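Side-chain contacts in octopine dehydrogenase (Pecten maximus, PDB 3C7A), which catalyses the NADH-dependent reductive condensation of L-arginine with pyruvate to D-octopine, and the reverse oxidation with NAD+: residues A[90-95]-A[326-331]; A[97-102]-A[119-124]; A[186-189]-A[193-196]; A[196-201]-A[269-274]. One frame throughout, in Å; residues are numbered along the deposited sequence.

Contact 1: residues A[90-95]-A[326-331]; sequences VPAFAH and LTEDIP. With NAD (nicotinamide-adenine-dinucleotide), chain B.
The carboxylate of E328 faces two consecutive backbone amide nitrogens, those of A92 and F93, at distances too long for a hydrogen bond. OE1 of E328 stands 3.5 Å from A92 N, and OE2 of E328 is 3.6 Å from F93 N, so each oxygen addresses one amide at the start of the 3-10 turn 92-94. A bend in the E328 chain at chi2 (-100°) turns the carboxylate onto this turn although its CB does not point there. The methyl of A92 fills in beside the acid, its CB 3.8 Å from E328 OE1. F93 brings its ring edge: CD1 lies 3.6 Å from E328 OE2, which sits near the ring plane, and ring and carboxylate planes are almost perpendicular. Across the same ring, CE2 of F93 meets C6A of the NAD adenine at 3.7 Å, again near the ring plane. P91 touches the cofactor too, with its CD 3.6 Å from the adenosine ribose oxygen O4B. Q118, which binds pyruvate, is touched by both A92 and E328. The contact thus links the loop after strand 85-88 in the nucleotide-binding fold to the approach of helix 330-344 in the helical domain. With no formal bond, the pull is probably electrostatic: the acid is likely to be drawn by the amide dipoles of the turn and the weakly positive C-H edge of F93.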
loop_
_atom_site.group_PDB
_atom_site.type_symbol
_atom_site.label_atom_id
_atom_site.label_comp_id
_atom_site.label_asym_id
_atom_site.label_seq_id
_atom_site.Cartn_x
_atom_site.Cartn_y
_atom_site.Cartn_z
ATOM N N VAL A 90 8.110 -0.023 3.538
ATOM C CA VAL A 90 8.611 1.304 3.135
ATOM C C VAL A 90 7.634 1.992 2.164
ATOM O O VAL A 90 6.720 1.338 1.654
ATOM C CB VAL A 90 10.005 1.213 2.427
ATOM C CG1 VAL A 90 11.140 1.139 3.433
ATOM C CG2 VAL A 90 10.057 0.043 1.434
ATOM N N PRO A 91 7.816 3.312 1.908
ATOM C CA PRO A 91 7.100 3.967 0.800
ATOM C C PRO A 91 7.380 3.303 -0.556
ATOM O O PRO A 91 8.480 2.789 -0.780
ATOM C CB PRO A 91 7.654 5.397 0.818
ATOM C CG PRO A 91 8.113 5.605 2.215
ATOM C CD PRO A 91 8.653 4.273 2.651
ATOM N N ALA A 92 6.389 3.338 -1.446
ATOM C CA ALA A 92 6.386 2.545 -2.684
ATOM C C ALA A 92 7.497 2.852 -3.694
ATOM O O ALA A 92 7.900 1.964 -4.452
ATOM C CB ALA A 92 5.015 2.623 -3.360
ATOM N N PHE A 93 7.987 4.092 -3.714
ATOM C CA PHE A 93 9.023 4.491 -4.681
ATOM C C PHE A 93 10.390 3.835 -4.427
ATOM O O PHE A 93 11.281 3.891 -5.282
ATOM C CB PHE A 93 9.147 6.025 -4.780
ATOM C CG PHE A 93 9.707 6.685 -3.542
ATOM C CD1 PHE A 93 8.857 7.223 -2.581
ATOM C CD2 PHE A 93 11.084 6.790 -3.350
ATOM C CE1 PHE A 93 9.366 7.843 -1.439
ATOM C CE2 PHE A 93 11.603 7.403 -2.210
ATOM C CZ PHE A 93 10.740 7.932 -1.253
ATOM N N ALA A 94 10.540 3.209 -3.262
ATOM C CA ALA A 94 11.801 2.575 -2.867
ATOM C C ALA A 94 11.857 1.061 -3.132
ATOM O O ALA A 94 12.889 0.427 -2.883
ATOM C CB ALA A 94 12.105 2.876 -1.397
ATOM N N HIS A 95 10.761 0.491 -3.639
ATOM C CA HIS A 95 10.679 -0.957 -3.882
ATOM C C HIS A 95 11.629 -1.469 -4.974
ATOM O O HIS A 95 12.191 -2.562 -4.844
ATOM C CB HIS A 95 9.236 -1.401 -4.172
ATOM C CG HIS A 95 8.334 -1.381 -2.972
ATOM N ND1 HIS A 95 6.959 -1.370 -3.078
ATOM C CD2 HIS A 95 8.608 -1.358 -1.645
ATOM C CE1 HIS A 95 6.426 -1.352 -1.869
ATOM N NE2 HIS A 95 7.405 -1.340 -0.982
ATOM N N LEU A 326 -0.859 13.070 -3.821
ATOM C CA LEU A 326 -0.916 12.925 -5.278
ATOM C C LEU A 326 0.339 12.278 -5.873
ATOM O O LEU A 326 0.254 11.575 -6.880
ATOM C CB LEU A 326 -1.183 14.279 -5.951
ATOM C CG LEU A 326 -2.488 15.033 -5.646
ATOM C CD1 LEU A 326 -2.439 16.439 -6.230
ATOM C CD2 LEU A 326 -3.723 14.286 -6.151
ATOM N N THR A 327 1.492 12.515 -5.246
ATOM C CA THR A 327 2.774 12.006 -5.754
ATOM C C THR A 327 2.944 10.486 -5.606
ATOM O O THR A 327 3.806 9.889 -6.258
ATOM C CB THR A 327 3.990 12.743 -5.126
ATOM O OG1 THR A 327 3.945 12.631 -3.699
ATOM C CG2 THR A 327 3.995 14.218 -5.519
ATOM N N GLU A 328 2.123 9.874 -4.752
ATOM C CA GLU A 328 2.111 8.418 -4.574
ATOM C C GLU A 328 0.836 7.772 -5.133
ATOM O O GLU A 328 0.910 6.781 -5.860
ATOM C CB GLU A 328 2.298 8.042 -3.096
ATOM C CG GLU A 328 3.747 8.081 -2.602
ATOM C CD GLU A 328 4.404 6.705 -2.546
ATOM O OE1 GLU A 328 3.962 5.858 -1.738
ATOM O OE2 GLU A 328 5.379 6.474 -3.296
ATOM N N ASP A 329 -0.322 8.346 -4.804
ATOM C CA ASP A 329 -1.627 7.762 -5.159
ATOM C C ASP A 329 -1.958 7.740 -6.660
ATOM O O ASP A 329 -2.821 6.970 -7.089
ATOM C CB ASP A 329 -2.761 8.447 -4.381
ATOM C CG ASP A 329 -2.761 8.097 -2.896
ATOM O OD1 ASP A 329 -1.876 7.337 -2.446
ATOM O OD2 ASP A 329 -3.657 8.586 -2.172
ATOM N N ILE A 330 -1.285 8.579 -7.448
ATOM C CA ILE A 330 -1.499 8.602 -8.901
ATOM C C ILE A 330 -0.626 7.571 -9.653
ATOM O O ILE A 330 -1.172 6.636 -10.243
ATOM C CB ILE A 330 -1.382 10.045 -9.515
ATOM C CG1 ILE A 330 -2.401 11.013 -8.883
ATOM C CG2 ILE A 330 -1.502 10.016 -11.048
ATOM C CD1 ILE A 330 -3.879 10.689 -9.141
ATOM N N PRO A 331 0.723 7.723 -9.626
ATOM C CA PRO A 331 1.559 6.780 -10.390
ATOM C C PRO A 331 1.596 5.351 -9.831
ATOM O O PRO A 331 1.842 4.403 -10.584
ATOM C CB PRO A 331 2.954 7.415 -10.331
ATOM C CG PRO A 331 2.948 8.230 -9.092
ATOM C CD PRO A 331 1.543 8.737 -8.930
HETATM P PA NAD B . 8.371 6.297 6.771
HETATM O O1A NAD B . 8.110 7.637 6.200
HETATM O O2A NAD B . 8.578 6.380 8.235
HETATM O O5B NAD B . 9.653 5.628 6.048
HETATM C C5B NAD B . 10.894 6.303 5.948
HETATM C C4B NAD B . 11.976 5.336 5.469
HETATM O O4B NAD B . 11.897 5.155 4.064
HETATM C C3B NAD B . 13.388 5.837 5.747
HETATM O O3B NAD B . 13.891 5.370 6.978
HETATM C C2B NAD B . 14.197 5.314 4.575
HETATM O O2B NAD B . 14.765 4.055 4.860
HETATM C C1B NAD B . 13.178 5.175 3.456
HETATM N N9A NAD B . 13.324 6.338 2.555
HETATM C C8A NAD B . 12.689 7.550 2.686
HETATM N N7A NAD B . 13.088 8.362 1.683
HETATM C C5A NAD B . 13.970 7.692 0.910
HETATM C C6A NAD B . 14.671 8.059 -0.235
HETATM N N6A NAD B . 14.714 9.342 -0.591
HETATM N N1A NAD B . 15.527 7.146 -0.831
HETATM C C2A NAD B . 15.679 5.881 -0.289
HETATM N N3A NAD B . 14.977 5.529 0.852
HETATM C C4A NAD B . 14.133 6.417 1.445
HETATM O O3 NAD B . 7.138 5.317 6.390
HETATM P PN NAD B . 6.280 4.510 7.496
HETATM O O1N NAD B . 5.693 5.491 8.436
HETATM O O2N NAD B . 7.101 3.395 8.023
HETATM O O5D NAD B . 5.051 3.884 6.657
HETATM C C5D NAD B . 5.223 3.014 5.557
HETATM C C4D NAD B . 3.944 2.976 4.717
HETATM O O4D NAD B . 2.817 2.636 5.514
HETATM C C3D NAD B . 3.651 4.326 4.073
HETATM O O3D NAD B . 3.323 4.132 2.716
HETATM C C2D NAD B . 2.463 4.867 4.850
HETATM O O2D NAD B . 1.604 5.623 4.027
HETATM C C1D NAD B . 1.788 3.607 5.385
HETATM N N1N NAD B . 1.063 3.817 6.662
HETATM C C2N NAD B . 1.678 4.372 7.760
HETATM C C3N NAD B . 0.974 4.556 8.955
HETATM C C7N NAD B . 1.710 4.929 10.217
HETATM O O7N NAD B . 1.018 5.190 11.326
HETATM N N7N NAD B . 3.119 4.999 10.214
HETATM C C4N NAD B . -0.367 4.168 9.023
HETATM C C5N NAD B . -0.986 3.602 7.908
HETATM C C6N NAD B . -0.253 3.432 6.733
#

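Contact 2: residues A[97-102]-A[119-124]; sequences GYFQAM and AGFEFQ
Helices 95-102 and 121-129 follow neighbouring parallel strands, 85-88 and 111-114, of the Rossmann-type sheet, and F99 of the first meets F121 and Q124 of the second. The two phenyl rings approach with their CZ atoms 3.9 Å apart, F99 CZ to F121 CZ. Their planes lie at 58° and their centroids 5.7 Å apart, an oblique pairing. At another corner of the F99 ring, CE2 is 3.7 Å from OE1 of Q124, which comes in near the ring plane, against the C-H edge. The extended Q124 chain, with CG anti to the backbone N (chi1 -174°), carries the amide this far, and the same OE1 accepts a hydrogen bond from R381 NH2. C125 and I128 of helix 121-129 also touch F99. An alanine in place of F99 is likely to open a gap between the helices and leave F121 CZ and the Q124 amide without their aromatic neighbour. Chemically the interface is apolar with one buried amide oxygen: that oxygen is satisfied by R381 NH2, while the edge hydrogens of F99 probably add a weak electrostatic attraction.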
loop_
_atom_site.group_PDB
_atom_site.type_symbol
_atom_site.label_atom_id
_atom_site.label_comp_id
_atom_site.label_asym_id
_atom_site.label_seq_id
_atom_site.Cartn_x
_atom_site.Cartn_y
_atom_site.Cartn_z
ATOM N N GLY A 97 14.650 -0.592 -5.804
ATOM C CA GLY A 97 16.010 -0.779 -5.292
ATOM C C GLY A 97 16.242 -2.088 -4.554
ATOM O O GLY A 97 17.309 -2.693 -4.682
ATOM N N TYR A 98 15.245 -2.525 -3.784
ATOM C CA TYR A 98 15.346 -3.766 -3.008
ATOM C C TYR A 98 15.242 -5.040 -3.859
ATOM O O TYR A 98 15.933 -6.023 -3.582
ATOM C CB TYR A 98 14.335 -3.785 -1.849
ATOM C CG TYR A 98 14.698 -2.844 -0.715
ATOM C CD1 TYR A 98 15.683 -3.187 0.216
ATOM C CD2 TYR A 98 14.066 -1.609 -0.578
ATOM C CE1 TYR A 98 16.026 -2.324 1.256
ATOM C CE2 TYR A 98 14.402 -0.736 0.460
ATOM C CZ TYR A 98 15.382 -1.101 1.370
ATOM O OH TYR A 98 15.718 -0.243 2.395
ATOM N N PHE A 99 14.389 -5.016 -4.886
ATOM C CA PHE A 99 14.262 -6.142 -5.826
ATOM C C PHE A 99 15.552 -6.398 -6.621
ATOM O O PHE A 99 15.935 -7.553 -6.835
ATOM C CB PHE A 99 13.083 -5.939 -6.794
ATOM C CG PHE A 99 11.720 -6.212 -6.187
ATOM C CD1 PHE A 99 11.459 -7.402 -5.510
ATOM C CD2 PHE A 99 10.687 -5.289 -6.333
ATOM C CE1 PHE A 99 10.199 -7.656 -4.962
ATOM C CE2 PHE A 99 9.421 -5.533 -5.792
ATOM C CZ PHE A 99 9.177 -6.721 -5.104
ATOM N N GLN A 100 16.211 -5.322 -7.055
ATOM C CA GLN A 100 17.476 -5.414 -7.795
ATOM C C GLN A 100 18.623 -5.982 -6.948
ATOM O O GLN A 100 19.441 -6.758 -7.447
ATOM C CB GLN A 100 17.873 -4.047 -8.372
ATOM C CG GLN A 100 17.066 -3.611 -9.599
ATOM C CD GLN A 100 17.371 -2.186 -10.057
ATOM O OE1 GLN A 100 17.176 -1.846 -11.225
ATOM N NE2 GLN A 100 17.844 -1.347 -9.140
ATOM N N ALA A 101 18.667 -5.598 -5.673
ATOM C CA ALA A 101 19.743 -6.009 -4.764
ATOM C C ALA A 101 19.665 -7.475 -4.315
ATOM O O ALA A 101 20.699 -8.119 -4.117
ATOM C CB ALA A 101 19.797 -5.084 -3.553
ATOM N N MET A 102 18.445 -7.992 -4.161
ATOM C CA MET A 102 18.226 -9.350 -3.640
ATOM C C MET A 102 18.329 -10.460 -4.696
ATOM O O MET A 102 18.491 -11.634 -4.351
ATOM C CB MET A 102 16.872 -9.440 -2.912
ATOM C CG MET A 102 15.645 -9.473 -3.833
ATOM S SD MET A 102 14.084 -9.851 -2.998
ATOM C CE MET A 102 13.755 -8.302 -2.156
ATOM N N ALA A 119 -0.240 -0.845 -5.344
ATOM C CA ALA A 119 -0.744 -1.355 -6.613
ATOM C C ALA A 119 0.392 -1.584 -7.604
ATOM O O ALA A 119 1.243 -0.716 -7.800
ATOM C CB ALA A 119 -1.775 -0.401 -7.196
ATOM N N GLY A 120 0.399 -2.758 -8.227
ATOM C CA GLY A 120 1.437 -3.106 -9.207
ATOM C C GLY A 120 2.635 -3.873 -8.660
ATOM O O GLY A 120 3.642 -4.036 -9.356
ATOM N N PHE A 121 2.515 -4.347 -7.419
ATOM C CA PHE A 121 3.578 -5.077 -6.711
ATOM C C PHE A 121 4.037 -6.343 -7.452
ATOM O O PHE A 121 5.242 -6.582 -7.596
ATOM C CB PHE A 121 3.095 -5.426 -5.292
ATOM C CG PHE A 121 4.179 -5.924 -4.363
ATOM C CD1 PHE A 121 4.301 -7.284 -4.081
ATOM C CD2 PHE A 121 5.054 -5.032 -3.744
ATOM C CE1 PHE A 121 5.289 -7.752 -3.209
ATOM C CE2 PHE A 121 6.048 -5.488 -2.872
ATOM C CZ PHE A 121 6.165 -6.852 -2.603
ATOM N N GLU A 122 3.074 -7.135 -7.924
ATOM C CA GLU A 122 3.350 -8.425 -8.570
ATOM C C GLU A 122 3.981 -8.301 -9.964
ATOM O O GLU A 122 4.849 -9.104 -10.324
ATOM C CB GLU A 122 2.081 -9.289 -8.639
ATOM C CG GLU A 122 1.505 -9.713 -7.279
ATOM C CD GLU A 122 0.493 -8.721 -6.705
ATOM O OE1 GLU A 122 0.320 -7.621 -7.276
ATOM O OE2 GLU A 122 -0.138 -9.047 -5.675
ATOM N N PHE A 123 3.543 -7.308 -10.742
ATOM C CA PHE A 123 4.096 -7.065 -12.085
ATOM C C PHE A 123 5.584 -6.697 -12.035
ATOM O O PHE A 123 6.372 -7.152 -12.875
ATOM C CB PHE A 123 3.320 -5.967 -12.837
ATOM C CG PHE A 123 1.829 -6.214 -12.950
ATOM C CD1 PHE A 123 1.324 -7.477 -13.265
ATOM C CD2 PHE A 123 0.930 -5.160 -12.777
ATOM C CE1 PHE A 123 -0.053 -7.693 -13.375
ATOM C CE2 PHE A 123 -0.450 -5.365 -12.888
ATOM C CZ PHE A 123 -0.942 -6.636 -13.187
ATOM N N GLN A 124 5.953 -5.878 -11.049
ATOM C CA GLN A 124 7.331 -5.407 -10.854
ATOM C C GLN A 124 8.287 -6.540 -10.451
ATOM O O GLN A 124 9.409 -6.620 -10.958
ATOM C CB GLN A 124 7.362 -4.272 -9.816
ATOM C CG GLN A 124 8.722 -3.589 -9.630
ATOM C CD GLN A 124 8.674 -2.413 -8.657
ATOM O OE1 GLN A 124 8.156 -2.526 -7.543
ATOM N NE2 GLN A 124 9.224 -1.277 -9.078
#

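Contact 3: residues A[186-189]-A[193-196]; sequences MLHG and VFRL
F194 drives its ring edge into the face of the H188 imidazole, a T-shaped (edge-to-face) pair with planes at 84° and centroids 5.3 Å apart. Two neighbouring atoms of the phenyl do the touching: CE2 of F194 is 4.0 Å from CD2 of H188, while CZ of F194 lies over the centre of the five-membered ring, 4.0 Å from H188 CG. In H188 the ring's CG is anti to the carbonyl carbon (chi1 -72°), which swings the imidazole off the last turn of helix 180-188 with one face toward the strand. Further aromatic contacts extend the cluster: the H188 ring also meets that of W146, a residue of the NAD pocket, with planes at about 20°, and F194 makes a second edge-to-face contact with F141. Hydrogen bonding comes from Q185, whose OE1 accepts from F194 N and whose NE2 donates to G189 O, tying the end of the helix to the strand. Among apolar contacts, F194 also touches L181 of helix 180-188 and L166 of strand 156-171, the other parts of the beta-alpha-beta unit that strand 193-196 closes. An alanine at H188 would probably leave the F194 edge without its aromatic face and W146 without its ring partner. Because the phenyl presents C-H groups to an imidazole pi cloud, the pairing is likely to suit a neutral histidine better than a protonated one.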
loop_
_atom_site.group_PDB
_atom_site.type_symbol
_atom_site.label_atom_id
_atom_site.label_comp_id
_atom_site.label_asym_id
_atom_site.label_seq_id
_atom_site.Cartn_x
_atom_site.Cartn_y
_atom_site.Cartn_z
ATOM N N MET A 186 2.311 -15.718 14.097
ATOM C CA MET A 186 3.278 -15.961 15.177
ATOM C C MET A 186 4.166 -14.742 15.478
ATOM O O MET A 186 4.446 -14.442 16.645
ATOM C CB MET A 186 4.136 -17.197 14.840
ATOM C CG MET A 186 5.199 -17.588 15.880
ATOM S SD MET A 186 6.839 -16.861 15.606
ATOM C CE MET A 186 7.428 -17.824 14.212
ATOM N N LEU A 187 4.598 -14.049 14.426
ATOM C CA LEU A 187 5.482 -12.885 14.562
ATOM C C LEU A 187 4.794 -11.663 15.185
ATOM O O LEU A 187 5.432 -10.902 15.917
ATOM C CB LEU A 187 6.109 -12.511 13.208
ATOM C CG LEU A 187 7.025 -13.515 12.490
ATOM C CD1 LEU A 187 7.319 -13.054 11.070
ATOM C CD2 LEU A 187 8.329 -13.765 13.251
ATOM N N HIS A 188 3.501 -11.491 14.901
ATOM C CA HIS A 188 2.735 -10.317 15.351
ATOM C C HIS A 188 2.107 -10.451 16.746
ATOM O O HIS A 188 2.006 -9.462 17.479
ATOM C CB HIS A 188 1.652 -9.952 14.323
ATOM C CG HIS A 188 2.189 -9.337 13.065
ATOM N ND1 HIS A 188 2.077 -7.991 12.787
ATOM C CD2 HIS A 188 2.843 -9.885 12.013
ATOM C CE1 HIS A 188 2.637 -7.735 11.618
ATOM N NE2 HIS A 188 3.110 -8.868 11.127
ATOM N N GLY A 189 1.678 -11.661 17.104
ATOM C CA GLY A 189 1.046 -11.910 18.406
ATOM C C GLY A 189 -0.444 -12.207 18.330
ATOM O O GLY A 189 -0.912 -12.831 17.374
ATOM N N VAL A 193 -6.127 -10.384 13.933
ATOM C CA VAL A 193 -6.424 -11.725 13.413
ATOM C C VAL A 193 -6.453 -11.689 11.877
ATOM O O VAL A 193 -7.262 -10.971 11.284
ATOM C CB VAL A 193 -7.772 -12.281 13.970
ATOM C CG1 VAL A 193 -8.010 -13.714 13.499
ATOM C CG2 VAL A 193 -7.808 -12.216 15.496
ATOM N N PHE A 194 -5.571 -12.465 11.246
ATOM C CA PHE A 194 -5.422 -12.462 9.782
ATOM C C PHE A 194 -6.318 -13.478 9.060
ATOM O O PHE A 194 -6.634 -14.539 9.604
ATOM C CB PHE A 194 -3.958 -12.702 9.370
ATOM C CG PHE A 194 -2.981 -11.669 9.891
ATOM C CD1 PHE A 194 -3.319 -10.317 9.949
ATOM C CD2 PHE A 194 -1.702 -12.054 10.284
ATOM C CE1 PHE A 194 -2.406 -9.370 10.421
ATOM C CE2 PHE A 194 -0.782 -11.113 10.753
ATOM C CZ PHE A 194 -1.136 -9.770 10.821
ATOM N N ARG A 195 -6.707 -13.136 7.829
ATOM C CA ARG A 195 -7.442 -14.041 6.932
ATOM C C ARG A 195 -6.947 -13.920 5.479
ATOM O O ARG A 195 -6.246 -12.964 5.134
ATOM C CB ARG A 195 -8.957 -13.785 7.015
ATOM C CG ARG A 195 -9.424 -12.488 6.353
ATOM C CD ARG A 195 -10.918 -12.247 6.550
ATOM N NE ARG A 195 -11.392 -11.093 5.785
ATOM C CZ ARG A 195 -11.334 -9.828 6.201
ATOM N NH1 ARG A 195 -10.822 -9.527 7.390
ATOM N NH2 ARG A 195 -11.793 -8.855 5.424
ATOM N N LEU A 196 -7.315 -14.890 4.641
ATOM C CA LEU A 196 -6.943 -14.893 3.220
ATOM C C LEU A 196 -8.067 -14.419 2.295
ATOM O O LEU A 196 -9.221 -14.827 2.446
ATOM C CB LEU A 196 -6.469 -16.288 2.790
ATOM C CG LEU A 196 -4.983 -16.558 2.506
ATOM C CD1 LEU A 196 -4.049 -15.994 3.570
ATOM C CD2 LEU A 196 -4.747 -18.053 2.325
#

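Contact 4: residues A[196-201]-A[269-274]; sequences LAKHFL and LSDVKD
K198 runs out extended and then bends at chi4 (70°), which turns its NZ to D271, while H199 has CG anti to the backbone N (chi1 -156°), an angle that presents its ring face to L269. The lysine tip forms a salt bridge, with NZ of K198 3.1 Å from OD2 of D271. The ammonium reaches this oxygen from above the carboxylate, 45° out of its plane, and the two side chains cross at about a right angle. K198 CD lies alongside, 3.9 Å from D271 OD2. On the imidazole of H199 a methyl of L269 makes a CH-pi contact: CD1 sits 4.0 Å from the ring centroid, almost on the ring normal. The other methyl, L269 CD2, packs 4.3 Å from CB of L201. At its edge the same ring caps helix 200-205, ND1 of H199 accepting a nearly straight, in-plane bond from L201 N at 3.2 Å; NE2 has a weak bond to N267 OD1. The in-plane bond at ND1, with the weaker one at NE2, probably fixes how the ring is turned, and the L269 methyl lies over one face. Around the contact, D271 packs on E202 and V272 on I205 of helix 200-205, L269 reaches M261 of helix 240-263, and F200 lies on S169 and I171 of the long strand 156-171.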
loop_
_atom_site.group_PDB
_atom_site.type_symbol
_atom_site.label_atom_id
_atom_site.label_comp_id
_atom_site.label_asym_id
_atom_site.label_seq_id
_atom_site.Cartn_x
_atom_site.Cartn_y
_atom_site.Cartn_z
ATOM N N LEU A 196 -7.315 -14.890 4.641
ATOM C CA LEU A 196 -6.943 -14.893 3.220
ATOM C C LEU A 196 -8.067 -14.419 2.295
ATOM O O LEU A 196 -9.221 -14.827 2.446
ATOM C CB LEU A 196 -6.469 -16.288 2.790
ATOM C CG LEU A 196 -4.983 -16.558 2.506
ATOM C CD1 LEU A 196 -4.049 -15.994 3.570
ATOM C CD2 LEU A 196 -4.747 -18.053 2.325
ATOM N N ALA A 197 -7.713 -13.560 1.337
ATOM C CA ALA A 197 -8.646 -13.097 0.304
ATOM C C ALA A 197 -8.726 -14.091 -0.861
ATOM O O ALA A 197 -7.893 -14.994 -0.969
ATOM C CB ALA A 197 -8.246 -11.709 -0.193
ATOM N N LYS A 198 -9.721 -13.911 -1.732
ATOM C CA LYS A 198 -9.995 -14.851 -2.831
ATOM C C LYS A 198 -9.063 -14.745 -4.048
ATOM O O LYS A 198 -8.697 -15.769 -4.632
ATOM C CB LYS A 198 -11.457 -14.747 -3.284
ATOM C CG LYS A 198 -12.462 -15.415 -2.351
ATOM C CD LYS A 198 -13.885 -15.258 -2.878
ATOM C CE LYS A 198 -14.881 -16.111 -2.103
ATOM N NZ LYS A 198 -15.106 -15.624 -0.709
ATOM N N HIS A 199 -8.697 -13.520 -4.433
ATOM C CA HIS A 199 -7.914 -13.278 -5.657
ATOM C C HIS A 199 -7.032 -12.031 -5.520
ATOM O O HIS A 199 -7.382 -11.101 -4.788
ATOM C CB HIS A 199 -8.859 -13.122 -6.855
ATOM C CG HIS A 199 -8.231 -13.437 -8.180
ATOM N ND1 HIS A 199 -7.458 -12.530 -8.872
ATOM C CD2 HIS A 199 -8.283 -14.550 -8.949
ATOM C CE1 HIS A 199 -7.050 -13.075 -10.005
ATOM N NE2 HIS A 199 -7.537 -14.302 -10.075
ATOM N N PHE A 200 -5.898 -12.007 -6.224
ATOM C CA PHE A 200 -4.964 -10.871 -6.140
ATOM C C PHE A 200 -5.449 -9.601 -6.856
ATOM O O PHE A 200 -5.042 -8.491 -6.497
ATOM C CB PHE A 200 -3.533 -11.267 -6.564
ATOM C CG PHE A 200 -3.281 -11.222 -8.054
ATOM C CD1 PHE A 200 -3.629 -12.297 -8.869
ATOM C CD2 PHE A 200 -2.661 -10.117 -8.637
ATOM C CE1 PHE A 200 -3.385 -12.263 -10.244
ATOM C CE2 PHE A 200 -2.411 -10.071 -10.010
ATOM C CZ PHE A 200 -2.775 -11.149 -10.816
ATOM N N LEU A 201 -6.310 -9.769 -7.859
ATOM C CA LEU A 201 -6.927 -8.633 -8.557
ATOM C C LEU A 201 -8.082 -8.018 -7.758
ATOM O O LEU A 201 -8.439 -6.854 -7.968
ATOM C CB LEU A 201 -7.395 -9.029 -9.966
ATOM C CG LEU A 201 -6.348 -9.281 -11.062
ATOM C CD1 LEU A 201 -7.020 -9.787 -12.334
ATOM C CD2 LEU A 201 -5.512 -8.038 -11.366
ATOM N N LEU A 269 -13.899 -13.212 -8.573
ATOM C CA LEU A 269 -13.784 -11.815 -8.145
ATOM C C LEU A 269 -15.087 -11.282 -7.525
ATOM O O LEU A 269 -15.357 -10.077 -7.564
ATOM C CB LEU A 269 -13.342 -10.928 -9.321
ATOM C CG LEU A 269 -11.852 -10.799 -9.675
ATOM C CD1 LEU A 269 -11.284 -12.057 -10.330
ATOM C CD2 LEU A 269 -11.622 -9.589 -10.572
ATOM N N SER A 270 -15.874 -12.182 -6.934
ATOM C CA SER A 270 -17.215 -11.851 -6.426
ATOM C C SER A 270 -17.253 -11.036 -5.123
ATOM O O SER A 270 -18.310 -10.516 -4.754
ATOM C CB SER A 270 -18.063 -13.123 -6.276
ATOM O OG SER A 270 -17.476 -14.032 -5.360
ATOM N N ASP A 271 -16.168 -10.988 -4.357
ATOM C CA ASP A 271 -16.055 -10.173 -3.132
ATOM C C ASP A 271 -15.721 -8.637 -3.324
ATOM O O ASP A 271 -15.589 -7.916 -2.382
ATOM C CB ASP A 271 -15.093 -10.834 -2.106
ATOM C CG ASP A 271 -15.726 -12.019 -1.315
ATOM O OD1 ASP A 271 -16.799 -12.456 -1.630
ATOM O OD2 ASP A 271 -15.135 -12.518 -0.372
ATOM N N VAL A 272 -15.558 -8.207 -4.556
ATOM C CA VAL A 272 -15.566 -6.790 -4.908
ATOM C C VAL A 272 -16.961 -6.127 -4.674
ATOM O O VAL A 272 -17.924 -6.525 -5.271
ATOM C CB VAL A 272 -15.069 -6.533 -6.383
ATOM C CG1 VAL A 272 -15.221 -5.066 -6.800
ATOM C CG2 VAL A 272 -13.627 -7.026 -6.643
ATOM N N LYS A 273 -16.996 -5.115 -3.807
ATOM C CA LYS A 273 -18.235 -4.466 -3.299
ATOM C C LYS A 273 -18.438 -2.910 -3.392
ATOM O O LYS A 273 -17.501 -2.173 -3.569
ATOM C CB LYS A 273 -18.588 -4.963 -1.911
ATOM C CG LYS A 273 -17.633 -4.596 -0.805
ATOM C CD LYS A 273 -17.966 -5.333 0.521
ATOM C CE LYS A 273 -17.264 -6.616 0.688
ATOM N NZ LYS A 273 -17.316 -7.247 1.977
ATOM N N ASP A 274 -19.686 -2.449 -3.272
ATOM C CA ASP A 274 -19.962 -1.006 -3.230
ATOM C C ASP A 274 -19.274 -0.356 -2.026
ATOM O O ASP A 274 -19.163 -0.972 -0.959
ATOM C CB ASP A 274 -21.474 -0.745 -3.134
ATOM C CG ASP A 274 -22.258 -1.323 -4.306
ATOM O OD1 ASP A 274 -22.079 -0.850 -5.448
ATOM O OD2 ASP A 274 -23.076 -2.239 -4.079
#

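Along the chain, contact 1 spans the other three: its ends lie before and after them all, and contacts 2, 3 and 4 follow in series, the last two sharing L196. Contacts 1 and 2 have centres 13 Å apart and touch where H95 packs on Q124 and F121; 90-95 leads into helix 95-102, which carries half of contact 2. Contact 3, about 26 Å from contact 1 between centres, packs helix 180-188 onto the edge strand of the large mixed sheet. Contact 4, both of whose segments belong to the helical domain, follows on from strand 193-196 and touches contact 2 through F200 on E122. Contact 1 alone of the four touches NAD and joins the cofactor loop to the helical domain, so the two parts meet beside the cofactor.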